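Local coordinates for 39 kDa initiator binding protein (Trichomonas vaginalis, PDB 1Q87) that recognises the initiator (Inr) element of core promoters as a DNA-binding protein, the chain here being its C-terminal domain, at residues Ala37-Ile42 / Lys93-Leu98; Glu41-Leu46 / Asp57-Lys62; His127-Asp132 / Gly148-Asn153; Pro155-Leu160 / Lys168-Pro173. One frame throughout, in Å; residues are numbered along the deposited sequence.

Overall arrangement
The four contacts divide the C-domain into a helical half and a sheet half. Contacts 1 and 2 both start from helix 29-47, share Glu-41 and Ile-42, and have centres about 8 Å apart; the side chain of Trp-43 in contact 2 packs on Lys-95 and Leu-98 of contact 1. Contact 4 lies within the five-stranded antiparallel sheet, and contact 3, its centre about 10 Å away, attaches a loop to the outermost strand 147-151; strands 147-151 and 157-162 are neighbours, and Phe-150 and Leu-158 touch. Between the halves the centres of contacts 1 and 4 are about 18 Å apart, and helix 95-105 bridges them, since Pro-155 and Phe-150 also lean on it.

Contact 1 (Ala37-Ile42 / Lys93-Leu98); sequences AKVDEI and KSKADL
Helix 29-47 passes the start of helix 95-105, with Val-39 and Leu-98 the nearest pair of the two backbones at 6.9 Å between their CA atoms. This is helix-to-helix packing in the helical half of the C-domain, just where strand 92-94 gives way to a helix with Ser-94 at its N-cap position. Leu-98 carries the apolar core. Its CD1 lies 3.7 Å from CG2 of Ile-42, the two side chains meeting at about a right angle, and the same methyl rests 3.8 Å from the carbonyl O of Val-39. Branched aliphatic residues suit this buried seam because they offer methyl groups close to their own backbone. In Val-39, CG1 stands opposite the backbone N (chi1 179°), which brings that methyl to 4.1 Å from CG of Lys-95. Lys-95 is amphipathic in use: its CG methylene packs on CG1 of Val-39, while the chain bends at its outer torsions and passes Asp-40. The two charges stay beyond salt-bridge range, and NZ also has a long, weak ion pair with Asp-51, so any attraction to Asp-40 is probably modest. Tyr-99 and Leu-102, further along helix 95-105, extend the apolar seam beside Val-39 and Ile-42. At the polar margin, OD1 of Asp-40 reaches CD of Lys-95 at 3.2 Å, against 4.4 Å from OD1 to NZ.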
# COMPACT_ATOMS: atom_id res chain seq x y z
N ALA A 37 6.55 15.60 4.55
CA ALA A 37 7.91 16.08 4.43
C ALA A 37 8.74 15.00 3.73
O ALA A 37 9.57 15.33 2.89
CB ALA A 37 8.49 16.37 5.80
N LYS A 38 8.51 13.72 4.05
CA LYS A 38 9.25 12.67 3.39
C LYS A 38 8.95 12.60 1.91
O LYS A 38 9.86 12.43 1.11
CB LYS A 38 8.95 11.29 3.98
CG LYS A 38 10.01 10.77 4.89
CD LYS A 38 11.36 10.61 4.22
CE LYS A 38 12.44 10.54 5.31
NZ LYS A 38 13.74 10.04 4.80
N VAL A 39 7.68 12.69 1.55
CA VAL A 39 7.30 12.62 0.15
C VAL A 39 8.05 13.72 -0.62
O VAL A 39 8.58 13.45 -1.72
CB VAL A 39 5.77 12.79 -0.04
CG1 VAL A 39 5.43 12.74 -1.55
CG2 VAL A 39 4.98 11.66 0.72
N ASP A 40 8.09 14.92 -0.06
CA ASP A 40 8.80 16.05 -0.68
C ASP A 40 10.27 15.69 -0.89
O ASP A 40 10.79 15.79 -1.99
CB ASP A 40 8.73 17.29 0.21
CG ASP A 40 7.34 17.91 0.27
OD1 ASP A 40 6.63 17.90 -0.77
OD2 ASP A 40 6.97 18.42 1.35
N GLU A 41 10.94 15.27 0.16
CA GLU A 41 12.34 14.87 0.03
C GLU A 41 12.59 13.86 -1.10
O GLU A 41 13.46 14.07 -1.97
CB GLU A 41 12.84 14.26 1.35
CG GLU A 41 14.21 13.59 1.24
CD GLU A 41 14.53 12.67 2.43
OE1 GLU A 41 14.20 13.03 3.58
OE2 GLU A 41 15.13 11.58 2.21
N ILE A 42 11.83 12.78 -1.11
CA ILE A 42 12.05 11.74 -2.11
C ILE A 42 11.72 12.18 -3.54
O ILE A 42 12.39 11.77 -4.50
CB ILE A 42 11.27 10.48 -1.73
CG1 ILE A 42 11.80 9.96 -0.38
CG2 ILE A 42 11.34 9.46 -2.82
CD1 ILE A 42 11.11 8.70 0.09
N LYS A 93 3.70 11.79 -14.38
CA LYS A 93 3.40 11.62 -12.97
C LYS A 93 3.77 12.83 -12.19
O LYS A 93 4.59 13.63 -12.64
CB LYS A 93 4.13 10.36 -12.42
CG LYS A 93 3.24 9.08 -12.29
CD LYS A 93 2.38 8.75 -13.51
CE LYS A 93 1.79 7.34 -13.51
NZ LYS A 93 0.44 7.15 -12.83
N SER A 94 3.18 12.98 -11.00
CA SER A 94 3.50 14.13 -10.18
C SER A 94 3.75 13.72 -8.75
O SER A 94 3.68 12.53 -8.41
CB SER A 94 2.36 15.17 -10.25
OG SER A 94 1.31 14.87 -9.36
N LYS A 95 4.04 14.70 -7.90
CA LYS A 95 4.34 14.42 -6.52
C LYS A 95 3.16 13.64 -5.94
O LYS A 95 3.36 12.62 -5.31
CB LYS A 95 4.57 15.72 -5.72
CG LYS A 95 5.49 15.52 -4.50
CD LYS A 95 5.48 16.63 -3.42
CE LYS A 95 5.36 18.04 -3.98
NZ LYS A 95 3.91 18.38 -4.23
N ALA A 96 1.94 14.09 -6.18
CA ALA A 96 0.78 13.40 -5.64
C ALA A 96 0.81 11.90 -5.99
O ALA A 96 0.27 11.10 -5.24
CB ALA A 96 -0.51 14.04 -6.12
N ASP A 97 1.40 11.52 -7.12
CA ASP A 97 1.47 10.08 -7.46
C ASP A 97 2.46 9.37 -6.51
O ASP A 97 2.18 8.25 -6.04
CB ASP A 97 1.91 9.90 -8.90
CG ASP A 97 0.91 10.51 -9.89
OD1 ASP A 97 -0.25 10.04 -9.91
OD2 ASP A 97 1.26 11.46 -10.63
N LEU A 98 3.59 10.02 -6.21
CA LEU A 98 4.57 9.45 -5.29
C LEU A 98 3.90 9.37 -3.92
O LEU A 98 4.03 8.37 -3.21
CB LEU A 98 5.82 10.34 -5.19
CG LEU A 98 7.28 9.81 -5.18
CD1 LEU A 98 8.06 10.53 -4.11
CD2 LEU A 98 7.36 8.34 -4.93

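Contact 2 (Glu41-Leu46 / Asp57-Lys62); sequences EIWFRL and DFLIEK
Leu-46 and Leu-59 lie at the centre of a helix-helix packing in which helices 29-47 and 56-67 cross steeply, their local axes 108° apart and 10.7 Å at closest approach. The two helices are consecutive in the chain, joined by a connection that contains strand 53-55. Apolar contacts come first. CD1 of Leu-59 approaches CZ3 of Trp-43 at 3.5 Å, obliquely to the indole, with the two side chains roughly perpendicular. Trp-43 reaches so far because CG is trans to the backbone N (chi1 171°), carrying the six-membered ring outward from its helix. CD1 of Leu-46 meets the same Leu-59 methyl at 4.2 Å, and its CD2 packs 3.5 Å from CB of Lys-62. Leucine suits the spot, since its forked end can touch two turns of the opposite helix at once.

Contacts with backbone oxygens follow. The carbonyl O of Leu-46 is approached by CE1 of Phe-58 and CG of Lys-62, and that CG also lies over one face of the Phe-58 ring. The lysine thus uses its aliphatic root here while its amine leads away. Polar anchoring is supplied from outside: NE1 of Trp-43 is hydrogen-bonded to the carbonyl of Asp-51, which satisfies the indole N-H and helps to set how the buried ring is turned. Between the helices, CD2 of Leu-46 ends 3.4 Å from the carbonyl O of Lys-62.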
# COMPACT_ATOMS: atom_id res chain seq x y z
N GLU A 41 10.94 15.27 0.16
CA GLU A 41 12.34 14.87 0.03
C GLU A 41 12.59 13.86 -1.10
O GLU A 41 13.46 14.07 -1.97
CB GLU A 41 12.84 14.26 1.35
CG GLU A 41 14.21 13.59 1.24
CD GLU A 41 14.53 12.67 2.43
OE1 GLU A 41 14.20 13.03 3.58
OE2 GLU A 41 15.13 11.58 2.21
N ILE A 42 11.83 12.78 -1.11
CA ILE A 42 12.05 11.74 -2.11
C ILE A 42 11.72 12.18 -3.54
O ILE A 42 12.39 11.77 -4.50
CB ILE A 42 11.27 10.48 -1.73
CG1 ILE A 42 11.80 9.96 -0.38
CG2 ILE A 42 11.34 9.46 -2.82
CD1 ILE A 42 11.11 8.70 0.09
N TRP A 43 10.70 13.02 -3.67
CA TRP A 43 10.29 13.51 -4.98
C TRP A 43 11.44 14.36 -5.55
O TRP A 43 11.81 14.23 -6.72
CB TRP A 43 9.02 14.36 -4.85
CG TRP A 43 8.67 15.06 -6.12
CD1 TRP A 43 8.87 16.38 -6.40
CD2 TRP A 43 8.15 14.46 -7.32
NE1 TRP A 43 8.50 16.65 -7.71
CE2 TRP A 43 8.06 15.49 -8.29
CE3 TRP A 43 7.74 13.17 -7.66
CZ2 TRP A 43 7.58 15.26 -9.59
CZ3 TRP A 43 7.26 12.93 -8.95
CH2 TRP A 43 7.18 13.98 -9.90
N PHE A 44 11.98 15.22 -4.69
CA PHE A 44 13.05 16.11 -5.03
C PHE A 44 14.31 15.34 -5.39
O PHE A 44 14.92 15.65 -6.39
CB PHE A 44 13.34 17.08 -3.88
CG PHE A 44 14.39 18.12 -4.21
CD1 PHE A 44 14.24 18.96 -5.31
CD2 PHE A 44 15.54 18.25 -3.42
CE1 PHE A 44 15.21 19.91 -5.62
CE2 PHE A 44 16.50 19.19 -3.71
CZ PHE A 44 16.34 20.03 -4.82
N ARG A 45 14.67 14.33 -4.60
CA ARG A 45 15.84 13.52 -4.91
C ARG A 45 15.64 12.74 -6.22
O ARG A 45 16.59 12.41 -6.90
CB ARG A 45 16.10 12.52 -3.79
CG ARG A 45 16.26 13.17 -2.43
CD ARG A 45 15.97 12.18 -1.30
NE ARG A 45 16.84 11.02 -1.41
CZ ARG A 45 18.15 11.07 -1.23
NH1 ARG A 45 18.73 12.22 -0.92
NH2 ARG A 45 18.88 9.98 -1.38
N LEU A 46 14.39 12.47 -6.58
CA LEU A 46 14.13 11.72 -7.80
C LEU A 46 14.00 12.57 -9.07
O LEU A 46 14.29 12.11 -10.17
CB LEU A 46 12.86 10.87 -7.63
CG LEU A 46 12.78 9.63 -6.72
CD1 LEU A 46 11.45 8.87 -6.92
CD2 LEU A 46 13.89 8.69 -7.10
N ASP A 57 7.82 7.15 -17.51
CA ASP A 57 8.97 6.25 -17.47
C ASP A 57 10.14 6.75 -16.64
O ASP A 57 10.80 5.97 -15.97
CB ASP A 57 9.43 5.95 -18.88
CG ASP A 57 8.54 4.92 -19.57
OD1 ASP A 57 8.69 4.75 -20.80
OD2 ASP A 57 7.70 4.30 -18.87
N PHE A 58 10.39 8.05 -16.69
CA PHE A 58 11.48 8.63 -15.93
C PHE A 58 11.28 8.49 -14.41
O PHE A 58 12.24 8.19 -13.69
CB PHE A 58 11.62 10.10 -16.34
CG PHE A 58 12.65 10.85 -15.55
CD1 PHE A 58 12.30 11.51 -14.37
CD2 PHE A 58 13.95 10.93 -15.99
CE1 PHE A 58 13.24 12.24 -13.64
CE2 PHE A 58 14.88 11.65 -15.27
CZ PHE A 58 14.52 12.30 -14.09
N LEU A 59 10.04 8.69 -13.94
CA LEU A 59 9.74 8.59 -12.52
C LEU A 59 9.88 7.17 -12.02
O LEU A 59 10.50 6.92 -10.98
CB LEU A 59 8.31 9.05 -12.23
CG LEU A 59 8.01 8.88 -10.75
CD1 LEU A 59 8.79 9.93 -10.02
CD2 LEU A 59 6.54 9.00 -10.42
N ILE A 60 9.29 6.26 -12.76
CA ILE A 60 9.32 4.87 -12.41
C ILE A 60 10.76 4.35 -12.39
O ILE A 60 11.15 3.60 -11.52
CB ILE A 60 8.45 4.09 -13.42
CG1 ILE A 60 6.99 4.50 -13.23
CG2 ILE A 60 8.63 2.57 -13.26
CD1 ILE A 60 6.00 3.66 -14.02
N GLU A 61 11.56 4.80 -13.34
CA GLU A 61 12.95 4.38 -13.44
C GLU A 61 13.74 4.88 -12.24
O GLU A 61 14.44 4.11 -11.60
CB GLU A 61 13.54 4.90 -14.76
CG GLU A 61 14.48 3.95 -15.47
CD GLU A 61 15.90 4.51 -15.58
OE1 GLU A 61 16.74 3.84 -16.23
OE2 GLU A 61 16.16 5.60 -15.02
N LYS A 62 13.64 6.18 -11.91
CA LYS A 62 14.35 6.71 -10.74
C LYS A 62 13.85 6.06 -9.47
O LYS A 62 14.64 5.68 -8.60
CB LYS A 62 14.18 8.22 -10.60
CG LYS A 62 14.76 9.04 -11.76
CD LYS A 62 16.17 8.60 -12.06
CE LYS A 62 16.75 9.27 -13.28
NZ LYS A 62 18.10 8.71 -13.59

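Contact 3 (His127-Asp132 / Gly148-Asn153); sequences HWLTFD and GWFDQN
Leu-129 and Gly-148 form a single beta bridge between the loop segment 127-132 and the outermost strand of the five-stranded sheet, their CA atoms 4.8 Å apart and the two chains running in much the same direction. Both backbone polar groups of Gly-148 are used. Its N donates to the carbonyl O of Trp-128 at 3.2 Å, approaching from well above the carbonyl plane, and its O accepts from N of Thr-130 at 3.1 Å, nearly along the C=O axis. N of Leu-129 is satisfied elsewhere, by the hydroxyl of Ser-122 in helix 111-123. Beyond the bridge the chains part, and a water takes over: it donates to O of Thr-130 at 2.5 Å and accepts from N of Phe-150 at 3.0 Å. Further along, Asp-151 OD1 accepts from N of Asn-153 in an Asx turn.

Glycine fits its place because the edge of the Trp-128 indole presses on it, CE3 lying 3.7 Å from its CA; chi1 of 46° sets CG between the backbone N and the carbonyl carbon, which swings the ring toward Gly-148. CG2 of Thr-130 runs alongside CB of Trp-149, while CE1 of Phe-131 meets CD2 of Phe-150 obliquely at 4.2 Å. The polar part of the attachment is therefore made by backbone groups and one water, with apolar packing around it.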
# COMPACT_ATOMS: atom_id res chain seq x y z
N HIS A 127 -7.45 -13.14 -6.49
CA HIS A 127 -6.97 -11.88 -7.05
C HIS A 127 -7.98 -10.75 -6.91
O HIS A 127 -8.52 -10.24 -7.89
CB HIS A 127 -6.64 -12.05 -8.53
CG HIS A 127 -6.01 -13.37 -8.87
ND1 HIS A 127 -4.75 -13.47 -9.42
CD2 HIS A 127 -6.50 -14.63 -8.79
CE1 HIS A 127 -4.49 -14.75 -9.66
NE2 HIS A 127 -5.53 -15.47 -9.29
N TRP A 128 -8.24 -10.35 -5.68
CA TRP A 128 -9.19 -9.29 -5.44
C TRP A 128 -8.61 -7.88 -5.52
O TRP A 128 -9.33 -6.96 -5.88
CB TRP A 128 -9.89 -9.49 -4.07
CG TRP A 128 -8.96 -9.82 -2.93
CD1 TRP A 128 -8.57 -11.07 -2.51
CD2 TRP A 128 -8.27 -8.88 -2.09
NE1 TRP A 128 -7.69 -10.96 -1.45
CE2 TRP A 128 -7.49 -9.63 -1.18
CE3 TRP A 128 -8.24 -7.49 -2.01
CZ2 TRP A 128 -6.68 -9.02 -0.21
CZ3 TRP A 128 -7.43 -6.88 -1.04
CH2 TRP A 128 -6.67 -7.64 -0.16
N LEU A 129 -7.31 -7.72 -5.21
CA LEU A 129 -6.64 -6.40 -5.24
C LEU A 129 -6.55 -5.78 -6.64
O LEU A 129 -6.23 -6.45 -7.62
CB LEU A 129 -5.22 -6.51 -4.65
CG LEU A 129 -4.43 -5.22 -4.37
CD1 LEU A 129 -5.07 -4.42 -3.26
CD2 LEU A 129 -3.03 -5.54 -3.97
N THR A 130 -6.83 -4.48 -6.73
CA THR A 130 -6.75 -3.78 -8.02
C THR A 130 -6.22 -2.37 -7.76
O THR A 130 -6.56 -1.75 -6.76
CB THR A 130 -8.16 -3.71 -8.68
OG1 THR A 130 -8.09 -3.00 -9.93
CG2 THR A 130 -9.14 -3.00 -7.76
N PHE A 131 -5.36 -1.87 -8.64
CA PHE A 131 -4.83 -0.53 -8.45
C PHE A 131 -5.48 0.45 -9.40
O PHE A 131 -5.05 1.61 -9.50
CB PHE A 131 -3.33 -0.53 -8.64
CG PHE A 131 -2.62 -1.32 -7.60
CD1 PHE A 131 -2.45 -0.80 -6.34
CD2 PHE A 131 -2.27 -2.65 -7.84
CE1 PHE A 131 -1.95 -1.59 -5.33
CE2 PHE A 131 -1.77 -3.43 -6.82
CZ PHE A 131 -1.61 -2.91 -5.57
N ASP A 132 -6.53 -0.01 -10.06
CA ASP A 132 -7.23 0.82 -11.02
C ASP A 132 -8.64 0.28 -11.29
O ASP A 132 -8.87 -0.34 -12.34
CB ASP A 132 -6.39 0.87 -12.29
CG ASP A 132 -7.10 1.51 -13.44
OD1 ASP A 132 -8.04 2.30 -13.19
OD2 ASP A 132 -6.71 1.22 -14.59
N GLY A 148 -10.88 -5.34 -3.55
CA GLY A 148 -10.21 -4.38 -2.70
C GLY A 148 -9.38 -3.38 -3.48
O GLY A 148 -8.86 -3.72 -4.55
N TRP A 149 -9.28 -2.15 -2.97
CA TRP A 149 -8.50 -1.10 -3.63
C TRP A 149 -8.14 -0.07 -2.59
O TRP A 149 -8.68 -0.09 -1.49
CB TRP A 149 -9.28 -0.45 -4.77
CG TRP A 149 -10.51 0.31 -4.31
CD1 TRP A 149 -10.63 1.66 -4.09
CD2 TRP A 149 -11.75 -0.28 -3.90
NE1 TRP A 149 -11.87 1.95 -3.57
CE2 TRP A 149 -12.58 0.78 -3.45
CE3 TRP A 149 -12.25 -1.59 -3.88
CZ2 TRP A 149 -13.89 0.56 -2.97
CZ3 TRP A 149 -13.55 -1.82 -3.41
CH2 TRP A 149 -14.35 -0.74 -2.96
N PHE A 150 -7.20 0.81 -2.92
CA PHE A 150 -6.80 1.86 -2.00
C PHE A 150 -7.62 3.09 -2.38
O PHE A 150 -7.83 3.37 -3.56
CB PHE A 150 -5.28 2.09 -2.12
CG PHE A 150 -4.45 1.07 -1.34
CD1 PHE A 150 -4.13 1.31 -0.01
CD2 PHE A 150 -3.99 -0.09 -1.96
CE1 PHE A 150 -3.34 0.41 0.71
CE2 PHE A 150 -3.20 -1.02 -1.25
CZ PHE A 150 -2.87 -0.75 0.09
N ASP A 151 -8.11 3.77 -1.36
CA ASP A 151 -8.93 4.95 -1.48
C ASP A 151 -8.08 6.03 -2.14
O ASP A 151 -7.06 6.46 -1.59
CB ASP A 151 -9.36 5.38 -0.05
CG ASP A 151 -10.31 6.60 -0.02
OD1 ASP A 151 -10.13 7.60 -0.75
OD2 ASP A 151 -11.25 6.57 0.79
N GLN A 152 -8.50 6.49 -3.30
CA GLN A 152 -7.74 7.54 -3.95
C GLN A 152 -7.54 8.80 -3.10
O GLN A 152 -6.55 9.50 -3.25
CB GLN A 152 -8.37 7.91 -5.29
CG GLN A 152 -7.39 7.83 -6.44
CD GLN A 152 -6.84 6.42 -6.64
OE1 GLN A 152 -6.21 5.85 -5.74
NE2 GLN A 152 -7.07 5.86 -7.81
N ASN A 153 -8.47 9.11 -2.19
CA ASN A 153 -8.32 10.31 -1.34
C ASN A 153 -7.66 10.14 0.01
O ASN A 153 -7.38 11.12 0.68
CB ASN A 153 -9.67 10.96 -1.11
CG ASN A 153 -10.05 11.89 -2.21
OD1 ASN A 153 -9.66 13.06 -2.20
ND2 ASN A 153 -10.79 11.37 -3.20
O HOH W 1 -5.83 0.30 -5.56

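Contact 4 (Pro155-Leu160 / Lys168-Pro173); sequences PNCLIL and KIWNKP
Cys-157 and Trp-170 face each other as a non-hydrogen-bonded pair of the antiparallel hairpin formed by strands 157-162 and 165-171. SG sits over one face of the indole, 3.9 Å from the centroid of the five-membered ring and 30° off its normal, in a sulfur-aromatic contact. A chi1 of 177° sends the sulfur away from its own backbone N and onto the ring; the small, polarisable thiol can approach the face of the bulky indole closely. The extended chain of Lys-168 flanks the same sulfur, its CD at 3.8 Å from SG. At the indole's edge, in its plane, lies CG of Asn-156, the amide turned 63° from the ring. This amide is directed by its own bond: ND2 donates to O of Asn-171 at 2.9 Å, almost in the amide plane, and also bonds to the carbonyl of Gly-25. In return N of Asn-171 donates to O of Asn-156 at 2.7 Å, so the chain corner at Pro-155 and Asn-156 is tied twice to Asn-171.

On the other face of the sheet Leu-158 and Ile-169, a hydrogen-bonded pair, cross obliquely, CB to CG2 4.1 Å. Trp-193 of helix 193-199 packs against both. Strand 147-151 runs along the far edge of 157-162, with Trp-149 and Phe-150 on Ile-159 and Leu-158, while NE1 of Trp-170 bonds to Glu-154, and Asn-171 ND2 to the carbonyl of Ala-103 in helix 95-105.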
# COMPACT_ATOMS: atom_id res chain seq x y z
N PRO A 155 -4.97 7.52 0.41
CA PRO A 155 -4.13 6.47 -0.15
C PRO A 155 -3.50 5.35 0.69
O PRO A 155 -3.15 4.34 0.10
CB PRO A 155 -3.11 7.23 -1.01
CG PRO A 155 -3.17 8.63 -0.55
CD PRO A 155 -4.25 8.79 0.49
N ASN A 156 -3.38 5.49 2.01
CA ASN A 156 -2.85 4.41 2.86
C ASN A 156 -4.02 3.56 3.36
O ASN A 156 -3.83 2.65 4.17
CB ASN A 156 -2.10 4.96 4.09
CG ASN A 156 -2.99 5.81 4.99
OD1 ASN A 156 -3.87 6.53 4.52
ND2 ASN A 156 -2.74 5.75 6.31
N CYS A 157 -5.22 3.84 2.88
CA CYS A 157 -6.39 3.08 3.33
C CYS A 157 -6.86 2.08 2.29
O CYS A 157 -7.30 2.46 1.20
CB CYS A 157 -7.55 4.03 3.68
SG CYS A 157 -9.10 3.17 4.18
N LEU A 158 -6.77 0.80 2.61
CA LEU A 158 -7.24 -0.23 1.69
C LEU A 158 -8.73 -0.49 1.99
O LEU A 158 -9.11 -0.80 3.12
CB LEU A 158 -6.44 -1.53 1.86
CG LEU A 158 -7.01 -2.77 1.14
CD1 LEU A 158 -6.85 -2.57 -0.37
CD2 LEU A 158 -6.30 -4.09 1.62
N ILE A 159 -9.58 -0.34 0.99
CA ILE A 159 -10.99 -0.59 1.20
C ILE A 159 -11.25 -2.01 0.69
O ILE A 159 -10.75 -2.35 -0.37
CB ILE A 159 -11.86 0.40 0.40
CG1 ILE A 159 -11.59 1.83 0.86
CG2 ILE A 159 -13.34 0.07 0.58
CD1 ILE A 159 -12.31 2.86 -0.01
N LEU A 160 -12.01 -2.81 1.46
CA LEU A 160 -12.36 -4.21 1.12
C LEU A 160 -13.85 -4.49 1.08
O LEU A 160 -14.55 -4.34 2.10
CB LEU A 160 -11.76 -5.17 2.14
CG LEU A 160 -10.35 -5.60 1.83
CD1 LEU A 160 -9.77 -6.43 2.97
CD2 LEU A 160 -10.39 -6.38 0.51
N LYS A 168 -12.22 -1.48 6.36
CA LYS A 168 -11.09 -0.61 6.11
C LYS A 168 -9.86 -0.91 6.96
O LYS A 168 -9.98 -1.19 8.15
CB LYS A 168 -11.50 0.84 6.30
CG LYS A 168 -12.36 1.37 5.14
CD LYS A 168 -12.69 2.84 5.32
CE LYS A 168 -13.75 3.31 4.33
NZ LYS A 168 -14.18 4.70 4.63
N ILE A 169 -8.67 -0.86 6.37
CA ILE A 169 -7.44 -1.12 7.12
C ILE A 169 -6.32 -0.21 6.60
O ILE A 169 -6.10 -0.10 5.39
CB ILE A 169 -7.07 -2.61 7.04
CG1 ILE A 169 -5.82 -2.87 7.83
CG2 ILE A 169 -7.06 -3.07 5.61
CD1 ILE A 169 -5.97 -2.54 9.32
N TRP A 170 -5.62 0.45 7.52
CA TRP A 170 -4.60 1.43 7.13
C TRP A 170 -3.12 1.08 7.21
O TRP A 170 -2.62 0.63 8.27
CB TRP A 170 -4.79 2.73 7.94
CG TRP A 170 -6.09 3.47 7.64
CD1 TRP A 170 -6.22 4.59 6.88
CD2 TRP A 170 -7.41 3.13 8.09
NE1 TRP A 170 -7.54 4.97 6.83
CE2 TRP A 170 -8.29 4.09 7.56
CE3 TRP A 170 -7.94 2.10 8.89
CZ2 TRP A 170 -9.67 4.07 7.81
CZ3 TRP A 170 -9.30 2.08 9.14
CH2 TRP A 170 -10.15 3.06 8.60
N ASN A 171 -2.42 1.32 6.10
CA ASN A 171 -1.00 1.10 6.10
C ASN A 171 -0.47 2.31 6.81
O ASN A 171 -0.97 3.41 6.58
CB ASN A 171 -0.42 1.08 4.69
CG ASN A 171 1.11 1.05 4.72
OD1 ASN A 171 1.71 0.15 5.31
ND2 ASN A 171 1.75 2.03 4.08
N LYS A 172 0.48 2.11 7.73
CA LYS A 172 1.12 3.22 8.43
C LYS A 172 2.40 3.50 7.61
O LYS A 172 3.40 2.80 7.74
CB LYS A 172 1.48 2.80 9.85
CG LYS A 172 0.32 2.24 10.64
CD LYS A 172 -0.62 3.35 11.10
CE LYS A 172 -0.02 4.15 12.26
NZ LYS A 172 -0.83 5.37 12.60
N PRO A 173 2.39 4.53 6.75
CA PRO A 173 3.55 4.87 5.91
C PRO A 173 4.88 5.22 6.58
O PRO A 173 5.87 5.31 5.89
CB PRO A 173 3.04 6.02 5.01
CG PRO A 173 1.62 6.27 5.44
CD PRO A 173 1.43 5.64 6.80